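Local coordinates for protein UDP-glucose:anthocyanidin 3-O-glucosyltransferase (Clitoria ternatea, PDB 4REL) that binds 3,5,7-trihydroxy-2-(4-hydroxyphenyl)-4h-chromen-4-one in a pocket and has the two-sheet fold of the GT-B glycosyltransferase clan, at residues M350-V353 and P358-C361; A284-L289 and F296-K301; E216-L221 and L233-P238. One frame throughout, in Å; residues are numbered along the deposited sequence.

Interaction 1: M350-V353 and P358-C361; sequences MESV and PMIC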
# COMPACT_ATOMS: atom_id res chain seq x y z
N MET A 350 5.48 2.55 -4.14
CA MET A 350 6.40 1.48 -4.50
C MET A 350 6.69 1.50 -6.00
O MET A 350 7.85 1.42 -6.41
CB MET A 350 5.80 0.12 -4.10
CG MET A 350 6.71 -1.08 -4.34
SD MET A 350 6.76 -1.70 -6.04
CE MET A 350 5.21 -2.59 -6.16
N GLU A 351 5.64 1.63 -6.80
CA GLU A 351 5.78 1.63 -8.25
C GLU A 351 6.52 2.88 -8.70
O GLU A 351 7.33 2.84 -9.63
CB GLU A 351 4.41 1.54 -8.94
CG GLU A 351 3.77 0.16 -8.85
CD GLU A 351 2.39 0.07 -9.50
OE1 GLU A 351 1.85 1.11 -9.92
OE2 GLU A 351 1.85 -1.05 -9.59
N SER A 352 6.24 4.00 -8.05
CA SER A 352 6.90 5.24 -8.46
C SER A 352 8.41 5.20 -8.19
O SER A 352 9.22 5.51 -9.07
CB SER A 352 6.27 6.44 -7.76
OG SER A 352 6.45 7.62 -8.52
N VAL A 353 8.79 4.79 -6.99
CA VAL A 353 10.22 4.83 -6.65
C VAL A 353 11.00 3.76 -7.40
O VAL A 353 12.17 3.95 -7.73
CB VAL A 353 10.49 4.74 -5.13
CG1 VAL A 353 9.85 5.92 -4.39
CG2 VAL A 353 10.02 3.42 -4.55
N PRO A 358 9.70 10.97 -9.81
CA PRO A 358 9.55 11.84 -8.64
C PRO A 358 8.08 12.16 -8.40
O PRO A 358 7.27 12.01 -9.31
CB PRO A 358 10.34 13.10 -9.04
CG PRO A 358 10.29 13.11 -10.52
CD PRO A 358 10.34 11.67 -10.94
N MET A 359 7.73 12.58 -7.18
CA MET A 359 6.31 12.71 -6.84
C MET A 359 5.90 14.08 -6.32
O MET A 359 6.70 14.79 -5.73
CB MET A 359 5.93 11.65 -5.80
CG MET A 359 5.80 10.25 -6.39
SD MET A 359 5.79 8.94 -5.16
CE MET A 359 7.55 8.82 -4.78
N ILE A 360 4.64 14.44 -6.57
CA ILE A 360 3.99 15.56 -5.90
C ILE A 360 2.88 14.92 -5.09
O ILE A 360 2.05 14.19 -5.63
CB ILE A 360 3.36 16.54 -6.90
CG1 ILE A 360 4.44 17.23 -7.72
CG2 ILE A 360 2.49 17.58 -6.17
CD1 ILE A 360 3.92 17.96 -8.95
N CYS A 361 2.88 15.19 -3.79
CA CYS A 361 2.10 14.40 -2.83
C CYS A 361 0.98 15.21 -2.21
O CYS A 361 1.19 16.33 -1.75
CB CYS A 361 3.00 13.92 -1.70
SG CYS A 361 4.42 12.93 -2.24
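M359, on strand 359-361, extends its thioether across to S352 and V353 near the end of helix 346-354. M359 sets out toward the helix, but its CB stays clear of the facing side chains. The next atom, CG, meets the hydroxyl of S352 at 3.4 Å from OG, a van der Waals contact and not a hydrogen bond. An extended chi2 of 165° carries SD further out, to 3.6 Å from CB of S352. The chain then bends at chi3 (-79°), turning the terminal methyl off this line: CE comes to rest 3.7 Å from CG1 of V353, while CB of S352 lies 4.0 Å from the same methyl. Sulfur and methyl thus lie against CB of S352, and the contact is apolar although a hydroxyl sits in it. That hydroxyl finds its polar partner in the carbonyl of V357, just before P358, so S352 OG ties the end of the helix to the chain leading into 359-361. All three touching residues are buried. The M359 side chain also touches F340 and T342 of strand 337-342 and I375 of helix 368-378, while V353 also reaches W379. The contact thus lies inside the beta-alpha-beta unit 337-342, 346-354, 359-361, with the last strand set between 337-342 and 382-384 in a parallel sheet.

Interaction 2: A284-L289 and F296-K301; sequences AVAEAL and FVWALK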
# COMPACT_ATOMS: atom_id res chain seq x y z
N ALA A 284 -9.50 22.24 -8.64
CA ALA A 284 -8.17 22.84 -8.55
C ALA A 284 -7.14 22.07 -9.37
O ALA A 284 -6.29 22.67 -10.04
CB ALA A 284 -7.71 22.94 -7.10
N VAL A 285 -7.20 20.74 -9.31
CA VAL A 285 -6.30 19.91 -10.09
C VAL A 285 -6.49 20.17 -11.58
O VAL A 285 -5.52 20.40 -12.31
CB VAL A 285 -6.49 18.41 -9.77
CG1 VAL A 285 -5.80 17.53 -10.81
CG2 VAL A 285 -5.95 18.11 -8.36
N ALA A 286 -7.74 20.18 -12.04
CA ALA A 286 -8.01 20.47 -13.45
C ALA A 286 -7.50 21.85 -13.88
O ALA A 286 -6.83 21.98 -14.91
CB ALA A 286 -9.50 20.31 -13.77
N GLU A 287 -7.81 22.88 -13.09
CA GLU A 287 -7.36 24.24 -13.43
C GLU A 287 -5.84 24.34 -13.53
O GLU A 287 -5.32 24.99 -14.45
CB GLU A 287 -7.87 25.23 -12.37
CG GLU A 287 -9.37 25.41 -12.39
CD GLU A 287 -9.86 26.33 -11.30
OE1 GLU A 287 -9.05 26.67 -10.40
OE2 GLU A 287 -11.04 26.71 -11.34
N ALA A 288 -5.15 23.71 -12.59
CA ALA A 288 -3.69 23.75 -12.55
C ALA A 288 -3.10 22.99 -13.73
O ALA A 288 -2.16 23.45 -14.36
CB ALA A 288 -3.16 23.19 -11.25
N LEU A 289 -3.66 21.83 -14.02
CA LEU A 289 -3.17 21.05 -15.15
C LEU A 289 -3.32 21.84 -16.44
O LEU A 289 -2.37 21.94 -17.22
CB LEU A 289 -3.90 19.71 -15.25
CG LEU A 289 -3.47 18.62 -14.27
CD1 LEU A 289 -4.36 17.38 -14.44
CD2 LEU A 289 -2.01 18.25 -14.46
N PHE A 296 -0.33 15.64 -19.76
CA PHE A 296 -0.74 14.91 -18.57
C PHE A 296 -1.62 13.72 -18.90
O PHE A 296 -2.30 13.71 -19.93
CB PHE A 296 -1.46 15.85 -17.58
CG PHE A 296 -2.74 16.44 -18.11
CD1 PHE A 296 -3.95 15.76 -17.99
CD2 PHE A 296 -2.74 17.69 -18.73
CE1 PHE A 296 -5.14 16.31 -18.48
CE2 PHE A 296 -3.92 18.24 -19.22
CZ PHE A 296 -5.13 17.55 -19.10
N VAL A 297 -1.58 12.71 -18.03
CA VAL A 297 -2.54 11.63 -18.05
C VAL A 297 -3.15 11.60 -16.66
O VAL A 297 -2.44 11.45 -15.67
CB VAL A 297 -1.87 10.27 -18.31
CG1 VAL A 297 -2.91 9.16 -18.26
CG2 VAL A 297 -1.17 10.27 -19.66
N TRP A 298 -4.47 11.78 -16.58
CA TRP A 298 -5.14 11.83 -15.29
C TRP A 298 -6.11 10.65 -15.22
O TRP A 298 -7.06 10.57 -16.01
CB TRP A 298 -5.88 13.16 -15.15
CG TRP A 298 -6.55 13.43 -13.82
CD1 TRP A 298 -6.54 12.63 -12.71
CD2 TRP A 298 -7.31 14.59 -13.47
NE1 TRP A 298 -7.25 13.23 -11.69
CE2 TRP A 298 -7.74 14.43 -12.13
CE3 TRP A 298 -7.69 15.75 -14.16
CZ2 TRP A 298 -8.52 15.38 -11.48
CZ3 TRP A 298 -8.46 16.70 -13.51
CH2 TRP A 298 -8.87 16.50 -12.18
N ALA A 299 -5.84 9.73 -14.30
CA ALA A 299 -6.74 8.61 -14.06
C ALA A 299 -7.73 9.10 -13.04
O ALA A 299 -7.38 9.35 -11.88
CB ALA A 299 -5.97 7.40 -13.54
N LEU A 300 -8.98 9.27 -13.49
CA LEU A 300 -10.03 9.92 -12.72
C LEU A 300 -11.31 9.10 -12.82
O LEU A 300 -11.74 8.75 -13.93
CB LEU A 300 -10.27 11.34 -13.27
CG LEU A 300 -11.39 12.18 -12.65
CD1 LEU A 300 -11.04 12.58 -11.23
CD2 LEU A 300 -11.66 13.42 -13.49
N LYS A 301 -11.93 8.79 -11.68
CA LYS A 301 -13.21 8.07 -11.69
C LYS A 301 -14.27 8.78 -12.52
O LYS A 301 -14.41 10.01 -12.46
CB LYS A 301 -13.73 7.84 -10.27
CG LYS A 301 -13.04 6.71 -9.53
CD LYS A 301 -13.70 6.43 -8.18
CE LYS A 301 -12.87 5.46 -7.35
NZ LYS A 301 -13.41 5.26 -5.97
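The backbone bond from L289 N to V285 O, at 2.9 Å, holds these two residues one turn apart on helix 279-292, and both side chains reach across to strand 296-299. No hydrogen bond crosses the contact; aliphatic groups meet two aromatic rings instead. Of the two rings, W298 has the more partners: V285, A286 and L289. Its CG stands opposite the backbone N (chi1 -175°), which turns the indole against the helix. One methyl of V285 sits over the six-membered ring, CG1 lying 3.6 Å from the centroid and 18° off the normal, a CH-pi contact. L300 lays its CD2 over the opposite face, so the indole has a helix residue on one face and, toward the rim of the other, a residue of its own segment. At the edge, A286 CB meets CZ3 of W298 at 3.8 Å, close to the ring plane, and the backbone CA of A286 is equally near that carbon. The CD1 methyl of L289 serves both rings: it lies 3.7 Å from CE3 of W298 and over the F296 face, 4.2 Å from that centroid; CD2 stays with F296, 4.0 Å from its CB. The ring of F271 meets the indole at a steep angle, and F312 touches A286, F296 and W298. Segments 284-289 and 296-299 run nearly antiparallel, at 168°, as expected of a beta-alpha-beta crossover: strand 266-270, helix 279-292 and strand 296-299 form such a unit in the Rossmann-like sheet of the GT-B fold.

Interaction 3: E216-L221 and L233-P238; sequences ELDPPL and LLYVVP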
# COMPACT_ATOMS: atom_id res chain seq x y z
N GLU A 216 16.60 -1.66 1.87
CA GLU A 216 17.65 -0.70 1.53
C GLU A 216 17.14 0.74 1.44
O GLU A 216 17.93 1.69 1.48
CB GLU A 216 18.32 -1.12 0.21
CG GLU A 216 19.11 -2.42 0.28
CD GLU A 216 18.25 -3.68 0.10
OE1 GLU A 216 17.01 -3.59 0.12
OE2 GLU A 216 18.85 -4.77 -0.06
N LEU A 217 15.82 0.91 1.34
CA LEU A 217 15.22 2.25 1.26
C LEU A 217 14.76 2.80 2.60
O LEU A 217 14.51 4.00 2.72
CB LEU A 217 14.03 2.26 0.29
CG LEU A 217 14.31 2.36 -1.20
CD1 LEU A 217 13.00 2.63 -1.94
CD2 LEU A 217 15.31 3.46 -1.48
N ASP A 218 14.61 1.94 3.59
CA ASP A 218 14.18 2.39 4.91
C ASP A 218 15.39 2.91 5.68
O ASP A 218 16.51 2.44 5.48
CB ASP A 218 13.52 1.24 5.69
CG ASP A 218 12.08 0.99 5.27
OD1 ASP A 218 11.50 1.86 4.58
OD2 ASP A 218 11.53 -0.07 5.62
N PRO A 219 15.17 3.89 6.57
CA PRO A 219 16.30 4.38 7.38
C PRO A 219 16.86 3.24 8.22
O PRO A 219 16.08 2.54 8.87
CB PRO A 219 15.65 5.43 8.28
CG PRO A 219 14.43 5.88 7.51
CD PRO A 219 13.93 4.64 6.83
N PRO A 220 18.18 3.02 8.16
CA PRO A 220 18.80 1.89 8.87
C PRO A 220 18.49 1.88 10.38
O PRO A 220 18.33 0.79 10.95
CB PRO A 220 20.30 2.11 8.63
CG PRO A 220 20.36 2.86 7.34
CD PRO A 220 19.15 3.75 7.32
N LEU A 221 18.39 3.05 11.01
CA LEU A 221 18.03 3.10 12.43
C LEU A 221 16.59 2.67 12.69
O LEU A 221 16.30 2.04 13.71
CB LEU A 221 18.24 4.51 13.00
CG LEU A 221 19.54 4.71 13.77
CD1 LEU A 221 20.75 4.45 12.88
CD2 LEU A 221 19.59 6.11 14.36
N LEU A 233 12.25 -9.67 11.60
CA LEU A 233 11.78 -8.71 10.61
C LEU A 233 12.33 -9.11 9.26
O LEU A 233 13.55 -9.15 9.08
CB LEU A 233 12.28 -7.30 10.94
CG LEU A 233 11.90 -6.17 9.97
CD1 LEU A 233 10.39 -5.89 9.98
CD2 LEU A 233 12.68 -4.91 10.34
N LEU A 234 11.44 -9.41 8.32
CA LEU A 234 11.85 -9.89 7.00
C LEU A 234 11.27 -8.98 5.92
O LEU A 234 10.09 -8.60 5.99
CB LEU A 234 11.35 -11.33 6.79
CG LEU A 234 11.78 -12.40 7.79
CD1 LEU A 234 11.03 -13.74 7.54
CD2 LEU A 234 13.28 -12.61 7.72
N TYR A 235 12.09 -8.62 4.94
CA TYR A 235 11.61 -7.83 3.81
C TYR A 235 11.55 -8.74 2.58
O TYR A 235 12.54 -9.37 2.21
CB TYR A 235 12.54 -6.65 3.52
CG TYR A 235 12.46 -5.48 4.48
CD1 TYR A 235 11.85 -4.29 4.11
CD2 TYR A 235 13.01 -5.57 5.75
CE1 TYR A 235 11.78 -3.21 4.99
CE2 TYR A 235 12.95 -4.50 6.63
CZ TYR A 235 12.34 -3.33 6.25
OH TYR A 235 12.30 -2.28 7.13
N VAL A 236 10.38 -8.81 1.96
CA VAL A 236 10.23 -9.53 0.70
C VAL A 236 9.85 -8.54 -0.38
O VAL A 236 8.94 -7.72 -0.19
CB VAL A 236 9.20 -10.66 0.82
CG1 VAL A 236 8.98 -11.34 -0.54
CG2 VAL A 236 9.66 -11.67 1.85
N VAL A 237 10.57 -8.59 -1.49
CA VAL A 237 10.43 -7.64 -2.59
C VAL A 237 8.98 -7.58 -3.05
O VAL A 237 8.38 -8.61 -3.37
CB VAL A 237 11.36 -8.02 -3.77
CG1 VAL A 237 10.95 -7.30 -5.04
CG2 VAL A 237 12.80 -7.71 -3.41
N PRO A 238 8.40 -6.37 -3.08
CA PRO A 238 6.98 -6.16 -3.39
C PRO A 238 6.63 -6.26 -4.87
O PRO A 238 5.45 -6.26 -5.20
CB PRO A 238 6.73 -4.72 -2.92
CG PRO A 238 8.07 -4.06 -3.00
CD PRO A 238 9.05 -5.13 -2.60
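D218 and Y235 meet through their polar ends, the carboxylate turned 65° out of the plane of the phenol ring. The tyrosine hydroxyl gives its proton to the aspartate: OH of Y235 lies 2.8 Å from OD2 of D218. This oxygen accepts with its anti lone pair, the one directed away from OD1, and it lies near the ring plane at the edge of Y235. From there it also comes 3.2 Å from CE1 of Y235. The ring presents neither face to the aspartate. Both side chains set out toward the other segment, and the same first torsion in both, CG anti to the carbonyl carbon (chi1 -79° in D218, -75° in Y235), brings the carboxylate and the phenol hydroxyl together. The second carboxylate oxygen, OD1, is hydrogen-bonded to the hydroxyl of S139. With each oxygen held by a hydroxyl, the buried carboxylate is restrained in its rotation, and the two bonds would be expected to favour its ionised form. Around the pair, F213 touches D218, while A215 and V211 touch Y235. P219, which follows D218, is the N-cap of helix 220-229, so the bond ties the approach to this helix to strand 233-235 beyond it. The three elements 208-211, 220-229 and 233-235 make up the beta-alpha-beta unit that ends the seven-stranded parallel, Rossmann-like sheet of this GT-B fold.

How the interactions relate
Along the chain the order is interaction 3, then 2, then 1, each closing before the next opens and each within its own beta-alpha-beta unit. Interactions 1 and 2 share the six-stranded parallel sheet, their centres about 17 Å apart and their nearest atoms about 8 Å apart. Interaction 3 belongs to the seven-stranded sheet; its centre is about 33 Å from that of interaction 2, on the opposite side of the chain's centre, and about 17 Å from that of interaction 1, which it touches: M350 CG lies 3.5 Å from P238 CG, and V353 CG2 lies 4.0 Å from L217 CD1. Here the two halves of the GT-B fold meet through apolar side chains, helix 346-354 packing against segments 216-221 and 233-238.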